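Local coordinates for protein 4'-phospho-dehydrooxetanocin synthase (PDB 5UL3) that catalyses the cobalamin-dependent radical-SAM ring contraction of dAMP to an oxetane aldehyde in the biosynthesis of the antiviral nucleoside oxetanocin A, at residues Trp330-Val335 with Gly367-Gly372; Leu307-Gly312 with Glu363-Glu368; Ser637-Lys642 with Gln655-Asp660. One frame throughout, in Å; residues are numbered along the deposited sequence.

Contact 1: residues Trp330-Val335 with Gly367-Gly372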
loop_
_atom_site.group_PDB
_atom_site.type_symbol
_atom_site.label_atom_id
_atom_site.label_comp_id
_atom_site.label_asym_id
_atom_site.label_seq_id
_atom_site.Cartn_x
_atom_site.Cartn_y
_atom_site.Cartn_z
ATOM N N TRP A 330 7.461 -2.264 -15.379
ATOM C CA TRP A 330 7.069 -3.261 -14.386
ATOM C C TRP A 330 8.239 -4.210 -14.148
ATOM O O TRP A 330 8.760 -4.802 -15.092
ATOM C CB TRP A 330 5.822 -4.004 -14.860
ATOM C CG TRP A 330 5.230 -4.976 -13.876
ATOM C CD1 TRP A 330 4.518 -4.672 -12.753
ATOM C CD2 TRP A 330 5.242 -6.407 -13.976
ATOM N NE1 TRP A 330 4.100 -5.825 -12.137
ATOM C CE2 TRP A 330 4.547 -6.906 -12.853
ATOM C CE3 TRP A 330 5.791 -7.313 -14.894
ATOM C CZ2 TRP A 330 4.363 -8.265 -12.635
ATOM C CZ3 TRP A 330 5.610 -8.664 -14.678
ATOM C CH2 TRP A 330 4.913 -9.130 -13.547
ATOM N N ARG A 331 8.656 -4.340 -12.886
ATOM C CA ARG A 331 9.833 -5.119 -12.493
ATOM C C ARG A 331 9.402 -6.221 -11.524
ATOM O O ARG A 331 9.207 -5.952 -10.326
ATOM C CB ARG A 331 10.881 -4.218 -11.835
ATOM C CG ARG A 331 11.358 -3.046 -12.712
ATOM C CD ARG A 331 10.557 -1.763 -12.467
ATOM N NE ARG A 331 10.897 -1.132 -11.186
ATOM C CZ ARG A 331 10.224 -0.115 -10.660
ATOM N NH1 ARG A 331 10.610 0.420 -9.504
ATOM N NH2 ARG A 331 9.163 0.382 -11.301
ATOM N N PRO A 332 9.215 -7.449 -11.984
ATOM C CA PRO A 332 8.746 -8.522 -11.095
ATOM C C PRO A 332 9.863 -9.227 -10.351
ATOM O O PRO A 332 10.988 -9.370 -10.837
ATOM C CB PRO A 332 8.073 -9.499 -12.070
ATOM C CG PRO A 332 8.913 -9.332 -13.339
ATOM C CD PRO A 332 9.181 -7.848 -13.402
ATOM N N LEU A 333 9.531 -9.663 -9.133
ATOM C CA LEU A 333 10.314 -10.701 -8.478
ATOM C C LEU A 333 10.215 -12.004 -9.258
ATOM O O LEU A 333 9.169 -12.334 -9.817
ATOM C CB LEU A 333 9.792 -10.945 -7.048
ATOM C CG LEU A 333 10.262 -10.172 -5.836
ATOM C CD1 LEU A 333 9.682 -10.805 -4.560
ATOM C CD2 LEU A 333 11.774 -10.125 -5.788
ATOM N N SER A 334 11.299 -12.790 -9.253
ATOM C CA SER A 334 11.203 -14.126 -9.824
ATOM C C SER A 334 10.217 -14.983 -9.030
ATOM O O SER A 334 9.912 -14.710 -7.864
ATOM C CB SER A 334 12.567 -14.825 -9.849
ATOM O OG SER A 334 12.972 -15.215 -8.544
ATOM N N VAL A 335 9.713 -16.028 -9.691
ATOM C CA VAL A 335 8.815 -16.969 -9.027
ATOM C C VAL A 335 9.506 -17.564 -7.815
ATOM O O VAL A 335 8.916 -17.684 -6.736
ATOM C CB VAL A 335 8.369 -18.068 -10.008
ATOM C CG1 VAL A 335 7.678 -19.224 -9.260
ATOM C CG2 VAL A 335 7.463 -17.492 -11.102
ATOM N N GLY A 367 0.724 -7.878 -14.025
ATOM C CA GLY A 367 1.795 -7.357 -14.857
ATOM C C GLY A 367 1.665 -7.710 -16.334
ATOM O O GLY A 367 0.650 -8.233 -16.821
ATOM N N GLU A 368 2.730 -7.372 -17.061
ATOM C CA GLU A 368 2.838 -7.601 -18.498
ATOM C C GLU A 368 4.312 -7.751 -18.825
ATOM O O GLU A 368 5.121 -6.913 -18.415
ATOM C CB GLU A 368 2.252 -6.448 -19.331
ATOM C CG GLU A 368 0.742 -6.429 -19.479
ATOM C CD GLU A 368 0.267 -5.502 -20.596
ATOM O OE1 GLU A 368 1.022 -5.300 -21.574
ATOM O OE2 GLU A 368 -0.863 -4.973 -20.498
ATOM N N LEU A 369 4.651 -8.799 -19.557
ATOM C CA LEU A 369 6.017 -9.029 -19.991
ATOM C C LEU A 369 6.108 -8.955 -21.515
ATOM O O LEU A 369 5.147 -9.299 -22.211
ATOM C CB LEU A 369 6.507 -10.400 -19.510
ATOM C CG LEU A 369 6.614 -10.462 -17.988
ATOM C CD1 LEU A 369 6.784 -11.885 -17.483
ATOM C CD2 LEU A 369 7.760 -9.565 -17.515
ATOM N N PRO A 370 7.232 -8.484 -22.062
ATOM C CA PRO A 370 7.387 -8.506 -23.528
ATOM C C PRO A 370 7.169 -9.885 -24.141
ATOM O O PRO A 370 6.623 -9.972 -25.249
ATOM C CB PRO A 370 8.823 -8.002 -23.732
ATOM C CG PRO A 370 9.093 -7.142 -22.548
ATOM C CD PRO A 370 8.353 -7.793 -21.397
ATOM N N ASN A 371 7.540 -10.968 -23.447
ATOM C CA ASN A 371 7.295 -12.309 -23.976
ATOM C C ASN A 371 5.890 -12.835 -23.682
ATOM O O ASN A 371 5.558 -13.939 -24.128
ATOM C CB ASN A 371 8.347 -13.297 -23.449
ATOM C CG ASN A 371 8.355 -13.410 -21.934
ATOM O OD1 ASN A 371 7.360 -13.136 -21.264
ATOM N ND2 ASN A 371 9.492 -13.827 -21.387
ATOM N N GLY A 372 5.061 -12.089 -22.950
ATOM C CA GLY A 372 3.667 -12.462 -22.786
ATOM C C GLY A 372 3.397 -13.587 -21.812
ATOM O O GLY A 372 2.299 -14.149 -21.821
#

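Contact 2: residues Leu307-Gly312 with Glu363-Glu368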
loop_
_atom_site.group_PDB
_atom_site.type_symbol
_atom_site.label_atom_id
_atom_site.label_comp_id
_atom_site.label_asym_id
_atom_site.label_seq_id
_atom_site.Cartn_x
_atom_site.Cartn_y
_atom_site.Cartn_z
ATOM N N LEU A 307 3.977 -7.835 1.490
ATOM C CA LEU A 307 5.083 -8.164 0.598
ATOM C C LEU A 307 4.810 -7.429 -0.705
ATOM O O LEU A 307 3.652 -7.243 -1.077
ATOM C CB LEU A 307 5.186 -9.662 0.318
ATOM C CG LEU A 307 6.416 -10.078 -0.501
ATOM C CD1 LEU A 307 7.699 -9.635 0.212
ATOM C CD2 LEU A 307 6.421 -11.593 -0.721
ATOM N N GLU A 308 5.872 -7.008 -1.383
ATOM C CA GLU A 308 5.755 -6.426 -2.719
ATOM C C GLU A 308 6.422 -7.394 -3.685
ATOM O O GLU A 308 7.633 -7.630 -3.583
ATOM C CB GLU A 308 6.401 -5.038 -2.773
ATOM C CG GLU A 308 6.008 -4.224 -4.050
ATOM C CD GLU A 308 6.664 -2.840 -4.141
ATOM O OE1 GLU A 308 7.808 -2.683 -3.660
ATOM O OE2 GLU A 308 6.042 -1.905 -4.722
ATOM N N THR A 309 5.647 -7.991 -4.603
ATOM C CA THR A 309 6.236 -9.009 -5.481
ATOM C C THR A 309 6.600 -8.447 -6.852
ATOM O O THR A 309 7.085 -9.196 -7.709
ATOM C CB THR A 309 5.307 -10.233 -5.661
ATOM O OG1 THR A 309 4.109 -9.859 -6.369
ATOM C CG2 THR A 309 4.928 -10.855 -4.286
ATOM N N SER A 310 6.370 -7.157 -7.064
ATOM C CA SER A 310 6.727 -6.451 -8.291
ATOM C C SER A 310 6.670 -4.962 -7.999
ATOM O O SER A 310 6.000 -4.526 -7.060
ATOM C CB SER A 310 5.783 -6.804 -9.449
ATOM O OG SER A 310 4.479 -6.312 -9.212
ATOM N N ARG A 311 7.369 -4.181 -8.822
ATOM C CA ARG A 311 7.379 -2.734 -8.696
ATOM C C ARG A 311 6.981 -2.119 -10.027
ATOM O O ARG A 311 7.342 -2.640 -11.082
ATOM C CB ARG A 311 8.754 -2.220 -8.287
ATOM C CG ARG A 311 9.124 -2.664 -6.861
ATOM C CD ARG A 311 10.418 -2.029 -6.405
ATOM N NE ARG A 311 10.638 -2.250 -4.961
ATOM C CZ ARG A 311 11.776 -1.934 -4.337
ATOM N NH1 ARG A 311 12.779 -1.388 -5.021
ATOM N NH2 ARG A 311 11.917 -2.178 -3.035
ATOM N N GLY A 312 6.244 -1.013 -9.946
ATOM C CA GLY A 312 5.829 -0.255 -11.113
ATOM C C GLY A 312 4.526 -0.736 -11.722
ATOM O O GLY A 312 3.880 -1.693 -11.276
ATOM N N GLU A 363 1.441 -2.392 -6.959
ATOM C CA GLU A 363 0.511 -1.630 -7.786
ATOM C C GLU A 363 -0.158 -2.528 -8.814
ATOM O O GLU A 363 -1.339 -2.345 -9.140
ATOM C CB GLU A 363 1.250 -0.486 -8.490
ATOM C CG GLU A 363 1.633 0.661 -7.570
ATOM C CD GLU A 363 2.224 1.817 -8.347
ATOM O OE1 GLU A 363 3.223 1.572 -9.061
ATOM O OE2 GLU A 363 1.655 2.937 -8.284
ATOM N N GLU A 364 0.591 -3.487 -9.350
ATOM C CA GLU A 364 0.169 -4.331 -10.471
ATOM C C GLU A 364 0.712 -5.732 -10.201
ATOM O O GLU A 364 1.838 -6.067 -10.593
ATOM C CB GLU A 364 0.678 -3.779 -11.806
ATOM C CG GLU A 364 0.328 -4.652 -12.999
ATOM C CD GLU A 364 0.823 -4.088 -14.326
ATOM O OE1 GLU A 364 1.749 -3.242 -14.333
ATOM O OE2 GLU A 364 0.267 -4.497 -15.366
ATOM N N PHE A 365 -0.113 -6.565 -9.561
ATOM C CA PHE A 365 0.328 -7.909 -9.203
ATOM C C PHE A 365 0.542 -8.777 -10.442
ATOM O O PHE A 365 1.508 -9.545 -10.507
ATOM C CB PHE A 365 -0.697 -8.546 -8.260
ATOM C CG PHE A 365 -0.330 -9.929 -7.803
ATOM C CD1 PHE A 365 0.768 -10.134 -6.971
ATOM C CD2 PHE A 365 -1.099 -11.026 -8.169
ATOM C CE1 PHE A 365 1.092 -11.415 -6.534
ATOM C CE2 PHE A 365 -0.785 -12.317 -7.723
ATOM C CZ PHE A 365 0.322 -12.511 -6.916
ATOM N N ILE A 366 -0.327 -8.651 -11.451
ATOM C CA ILE A 366 -0.272 -9.575 -12.588
ATOM C C ILE A 366 0.766 -9.133 -13.617
ATOM O O ILE A 366 1.613 -9.928 -14.051
ATOM C CB ILE A 366 -1.666 -9.714 -13.221
ATOM C CG1 ILE A 366 -2.645 -10.260 -12.182
ATOM C CG2 ILE A 366 -1.613 -10.629 -14.429
ATOM C CD1 ILE A 366 -4.056 -10.079 -12.588
ATOM N N GLY A 367 0.724 -7.878 -14.025
ATOM C CA GLY A 367 1.795 -7.357 -14.857
ATOM C C GLY A 367 1.665 -7.710 -16.334
ATOM O O GLY A 367 0.650 -8.233 -16.821
ATOM N N GLU A 368 2.730 -7.372 -17.061
ATOM C CA GLU A 368 2.838 -7.601 -18.498
ATOM C C GLU A 368 4.312 -7.751 -18.825
ATOM O O GLU A 368 5.121 -6.913 -18.415
ATOM C CB GLU A 368 2.252 -6.448 -19.331
ATOM C CG GLU A 368 0.742 -6.429 -19.479
ATOM C CD GLU A 368 0.267 -5.502 -20.596
ATOM O OE1 GLU A 368 1.022 -5.300 -21.574
ATOM O OE2 GLU A 368 -0.863 -4.973 -20.498
HETATM O O HOH W 1 4.380 -2.101 -6.809
HETATM O O HOH W 2 3.847 -10.040 -9.161
HETATM O O HOH W 3 3.606 -3.530 -9.152
HETATM O O HOH W 4 5.122 0.265 -7.833
#

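Contact 3: residues Ser637-Lys642 with Gln655-Asp660. With EDO (1,2-ethanediol), chain H.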
loop_
_atom_site.group_PDB
_atom_site.type_symbol
_atom_site.label_atom_id
_atom_site.label_comp_id
_atom_site.label_asym_id
_atom_site.label_seq_id
_atom_site.Cartn_x
_atom_site.Cartn_y
_atom_site.Cartn_z
ATOM N N SER A 637 -27.052 6.404 0.888
ATOM C CA SER A 637 -26.045 7.298 0.319
ATOM C C SER A 637 -26.014 7.216 -1.203
ATOM O O SER A 637 -25.818 8.235 -1.875
ATOM C CB SER A 637 -24.663 6.970 0.892
ATOM O OG SER A 637 -24.633 7.215 2.293
ATOM N N HIS A 638 -26.177 6.017 -1.768
ATOM C CA HIS A 638 -26.221 5.919 -3.224
ATOM C C HIS A 638 -27.420 6.676 -3.781
ATOM O O HIS A 638 -27.299 7.457 -4.735
ATOM C CB HIS A 638 -26.284 4.464 -3.685
ATOM C CG HIS A 638 -26.554 4.340 -5.153
ATOM N ND1 HIS A 638 -25.556 4.447 -6.097
ATOM C CD2 HIS A 638 -27.712 4.196 -5.842
ATOM C CE1 HIS A 638 -26.085 4.348 -7.307
ATOM N NE2 HIS A 638 -27.392 4.198 -7.180
ATOM N N PHE A 639 -28.595 6.446 -3.211
ATOM C CA PHE A 639 -29.773 7.042 -3.815
ATOM C C PHE A 639 -29.937 8.506 -3.450
ATOM O O PHE A 639 -30.742 9.197 -4.087
ATOM C CB PHE A 639 -31.007 6.218 -3.460
ATOM C CG PHE A 639 -31.077 4.930 -4.217
ATOM C CD1 PHE A 639 -31.314 4.935 -5.585
ATOM C CD2 PHE A 639 -30.857 3.722 -3.585
ATOM C CE1 PHE A 639 -31.354 3.743 -6.310
ATOM C CE2 PHE A 639 -30.884 2.532 -4.300
ATOM C CZ PHE A 639 -31.133 2.538 -5.661
ATOM N N LEU A 640 -29.163 9.004 -2.485
ATOM C CA LEU A 640 -29.059 10.445 -2.298
ATOM C C LEU A 640 -28.644 11.132 -3.591
ATOM O O LEU A 640 -29.278 12.101 -4.026
ATOM C CB LEU A 640 -28.055 10.773 -1.200
ATOM C CG LEU A 640 -27.577 12.224 -1.240
ATOM C CD1 LEU A 640 -28.688 13.211 -0.751
ATOM C CD2 LEU A 640 -26.291 12.400 -0.447
ATOM N N LEU A 641 -27.560 10.653 -4.212
ATOM C CA LEU A 641 -27.100 11.283 -5.444
ATOM C C LEU A 641 -28.116 11.117 -6.569
ATOM O O LEU A 641 -28.324 12.041 -7.365
ATOM C CB LEU A 641 -25.742 10.722 -5.862
ATOM C CG LEU A 641 -25.159 11.408 -7.091
ATOM C CD1 LEU A 641 -25.178 12.917 -6.891
ATOM C CD2 LEU A 641 -23.730 10.908 -7.329
ATOM N N LYS A 642 -28.756 9.949 -6.658
ATOM C CA LYS A 642 -29.788 9.776 -7.673
ATOM C C LYS A 642 -30.931 10.758 -7.441
ATOM O O LYS A 642 -31.470 11.336 -8.394
ATOM C CB LYS A 642 -30.293 8.333 -7.675
ATOM C CG LYS A 642 -31.141 7.981 -8.880
ATOM C CD LYS A 642 -31.525 6.512 -8.873
ATOM C CE LYS A 642 -31.893 6.012 -10.271
ATOM N NZ LYS A 642 -30.747 5.878 -11.249
ATOM N N GLN A 655 -37.495 8.281 -11.870
ATOM C CA GLN A 655 -38.670 8.506 -11.030
ATOM C C GLN A 655 -39.198 7.194 -10.463
ATOM O O GLN A 655 -39.537 7.111 -9.278
ATOM C CB GLN A 655 -39.751 9.229 -11.843
ATOM C CG GLN A 655 -41.032 9.550 -11.086
ATOM C CD GLN A 655 -42.010 10.392 -11.903
ATOM O OE1 GLN A 655 -41.875 10.525 -13.121
ATOM N NE2 GLN A 655 -42.997 10.967 -11.229
ATOM N N ILE A 656 -39.251 6.152 -11.293
ATOM C CA ILE A 656 -39.742 4.851 -10.844
ATOM C C ILE A 656 -38.815 4.266 -9.788
ATOM O O ILE A 656 -39.260 3.839 -8.715
ATOM C CB ILE A 656 -39.900 3.901 -12.044
ATOM C CG1 ILE A 656 -41.015 4.401 -12.969
ATOM C CG2 ILE A 656 -40.157 2.474 -11.564
ATOM C CD1 ILE A 656 -41.071 3.689 -14.309
ATOM N N ILE A 657 -37.509 4.243 -10.075
ATOM C CA ILE A 657 -36.543 3.653 -9.150
ATOM C C ILE A 657 -36.607 4.353 -7.799
ATOM O O ILE A 657 -36.687 3.707 -6.749
ATOM C CB ILE A 657 -35.124 3.708 -9.749
ATOM C CG1 ILE A 657 -35.079 2.951 -11.074
ATOM C CG2 ILE A 657 -34.109 3.113 -8.769
ATOM C CD1 ILE A 657 -33.772 3.100 -11.820
ATOM N N LEU A 658 -36.584 5.689 -7.809
ATOM C CA LEU A 658 -36.642 6.426 -6.553
ATOM C C LEU A 658 -37.966 6.191 -5.837
ATOM O O LEU A 658 -37.999 6.044 -4.611
ATOM C CB LEU A 658 -36.414 7.915 -6.814
ATOM C CG LEU A 658 -34.966 8.292 -7.143
ATOM C CD1 LEU A 658 -34.883 9.677 -7.766
ATOM C CD2 LEU A 658 -34.101 8.198 -5.892
ATOM N N SER A 659 -39.068 6.133 -6.588
ATOM C CA SER A 659 -40.365 5.871 -5.969
ATOM C C SER A 659 -40.414 4.472 -5.365
ATOM O O SER A 659 -40.891 4.296 -4.239
ATOM C CB SER A 659 -41.481 6.067 -6.994
ATOM O OG SER A 659 -42.740 6.106 -6.358
ATOM N N ASP A 660 -39.902 3.470 -6.087
ATOM C CA ASP A 660 -39.799 2.120 -5.532
ATOM C C ASP A 660 -38.986 2.112 -4.244
ATOM O O ASP A 660 -39.373 1.478 -3.255
ATOM C CB ASP A 660 -39.166 1.175 -6.553
ATOM C CG ASP A 660 -40.145 0.714 -7.606
ATOM O OD1 ASP A 660 -41.329 1.109 -7.530
ATOM O OD2 ASP A 660 -39.730 -0.047 -8.506
HETATM C C1 EDO H . -22.284 5.685 -5.476
HETATM O O1 EDO H . -22.960 4.423 -5.556
HETATM C C2 EDO H . -20.784 5.402 -5.587
HETATM O O2 EDO H . -20.091 6.644 -5.615
#

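Contact 1: residues Trp330-Val335 with Gly367-Gly372
The indole of W330 lies against the backbone of G367 in the AdoMet radical domain, a partial triose phosphate isomerase barrel. W330 directly precedes the short edge strand 331-332, and G367 belongs to the loop between strand 357-360 and helix 374-386. From CB, which points toward that loop, the side chain swings CG anti to the backbone N (chi1 -175°) and lays one ring face against the loop backbone. At the fused bond W330 CD2 is 3.7 Å from G367 CA, and W330 CE2 closes to 3.4 Å from the same CA. On the pyrrole side NE1 gives its hydrogen to E364 O, which fixes the rotation of the ring and satisfies the one polar atom of a buried side chain. The benzo ring takes the CH-pi contact: G367 CA sits 3.5 Å from the centroid of the six-membered ring of W330, 14° off its normal. Glycine suits this place twice over, because its bare CA can settle on the aromatic face and because its phi of 81° with an extended psi is a shape it takes up readily, having no CB to press on the preceding carbonyl O. The loop then runs outward over the rim of the same face, where E368 N follows. The opposite face is covered near its rim by P332 CB, so the indole is packed between its own strand and the loop. R377 of helix 374-386 also touches both W330 and P332. At the far end W330 CZ3 meets L369 CD2 at 3.7 Å, this methyl lying at the ring edge, near its plane. Leucine serves here because its branched end turns back to the ring although its CB does not face it. The same methyl reaches P332, with L369 CD2 4.3 Å from P332 CG.

Contact 2: residues Leu307-Gly312 with Glu363-Glu368
T309 and F365 meet with their side chains set obliquely, the hydroxyl OG1 of T309 standing 3.4 Å from F365 CE1. The phenyl reaches it because CG is anti to the backbone N (chi1 -179°), which brings the ring back although its CB points away from strand 305-311; F396 meets the ring as well. T309 OG1 hydrogen-bonds D362, and water 2 gives it one proton and F365 O the other, joining the threonine hydroxyl to the loop backbone. S310 also turns its side chain toward the loop, but its target is backbone: OG is 3.0 Å from E364 O. A short hydroxyl side chain suits a place beside a backbone carbonyl and an aspartate, yet D362 OD2 competes for its single proton. Water 3 donates to S310 OG at 2.9 Å, accepts from E364 N, and has G312 O among several acceptors competing for its protons. Toward G312 and E363, where the backbones stay as close, the polar groups meet through water. Water 1 accepts the hydrogen of E363 N and lies near E308 OE2 and S310 O, which compete for its protons. Water 4 takes the proton of G312 N at 2.7 Å and gives one to E363 OE1 at 2.6 Å. E308 is gripped by R311, whose NE comes at E308 OE1 from 43° out of the carboxylate plane in a 3.1 Å salt bridge; R311 also bridges to E240 and E242, and E308 OE2 binds cobalamin. E363 extends to put OE2 on cobalamin and OE1 on R323, and touches the iron-sulfur cluster. E364, likewise extended, reaches R399 and D314 N. This is the cofactor side of the radical SAM partial barrel: strand 305-311 meets the loop after its parallel neighbour 357-360, then runs on into the loop bearing C313, C318 and C321.

Contact 3: residues Ser637-Lys642 with Gln655-Asp660
In the C-terminal helix bundle, helices 620-648 and 652-664 fold back on each other through a short connection, and F639 and K642 of the first receive I657 and L658 of the second. The two helical segments run roughly antiparallel, at 142° between their directions, with axes 10.9 Å apart at closest approach. F639 and I657 cross at about a right angle, and the ring of F639 offers CE1 to the I657 CG2 methyl at 3.7 Å. One face of that ring is covered by H638 CD2 from the same helix, and K642 CD lies at its edge, so neighbours in its own helix also hold the phenyl. K642 lies across I657 as a hydrocarbon: its CE is 3.8 Å from I657 CD1. Its chain leaves anti to the backbone N and bends only at its last torsion (chi4 71°), taking NZ to a salt bridge with E494. A lysine therefore fits a buried position, because its methylenes pack while its ammonium has an acid waiting. L658 brings its two methyls over the backbone of the first helix, CD1 3.8 Å from K642 O and CD2 3.9 Å from F639 O; W693 of helix 683-709 touches both F639 and L658. Beside F639, H638 stacks with Y534, bonds E494 through NE2, and holds a 1,2-ethanediol, probably from the crystallisation liquor, in a nearly straight hydrogen bond, H638 ND1 and the diol O1 being 2.7 Å apart. With no hydrogen bond between the two segments, the pairing probably rests on close fit and the burial of hydrocarbon. The one charge in the interface is directed to E494, whose carboxylate, shared by K642 and H638, would probably stabilise the lysine's positive charge.

Overall arrangement
Contacts 1 and 2 belong to one piece of the barrel: strands 305-311 and 331-332 are neighbours in its sheet, and both pack on the loop after strand 357-360, sharing G367 and E368. Contact 2 is wholly buried beside cobalamin and the cluster, and its chemistry is polar, built of waters and acids. Contact 1, about 8 Å away between centres, is only partly buried and mostly aromatic and aliphatic. The W330 indole links the two. Contact 3 stands apart, about 39 Å from contact 2 between centres, in the peripheral helix bundle. Though buried locally, it joins two helices by hydrocarbon packing, far from either cofactor.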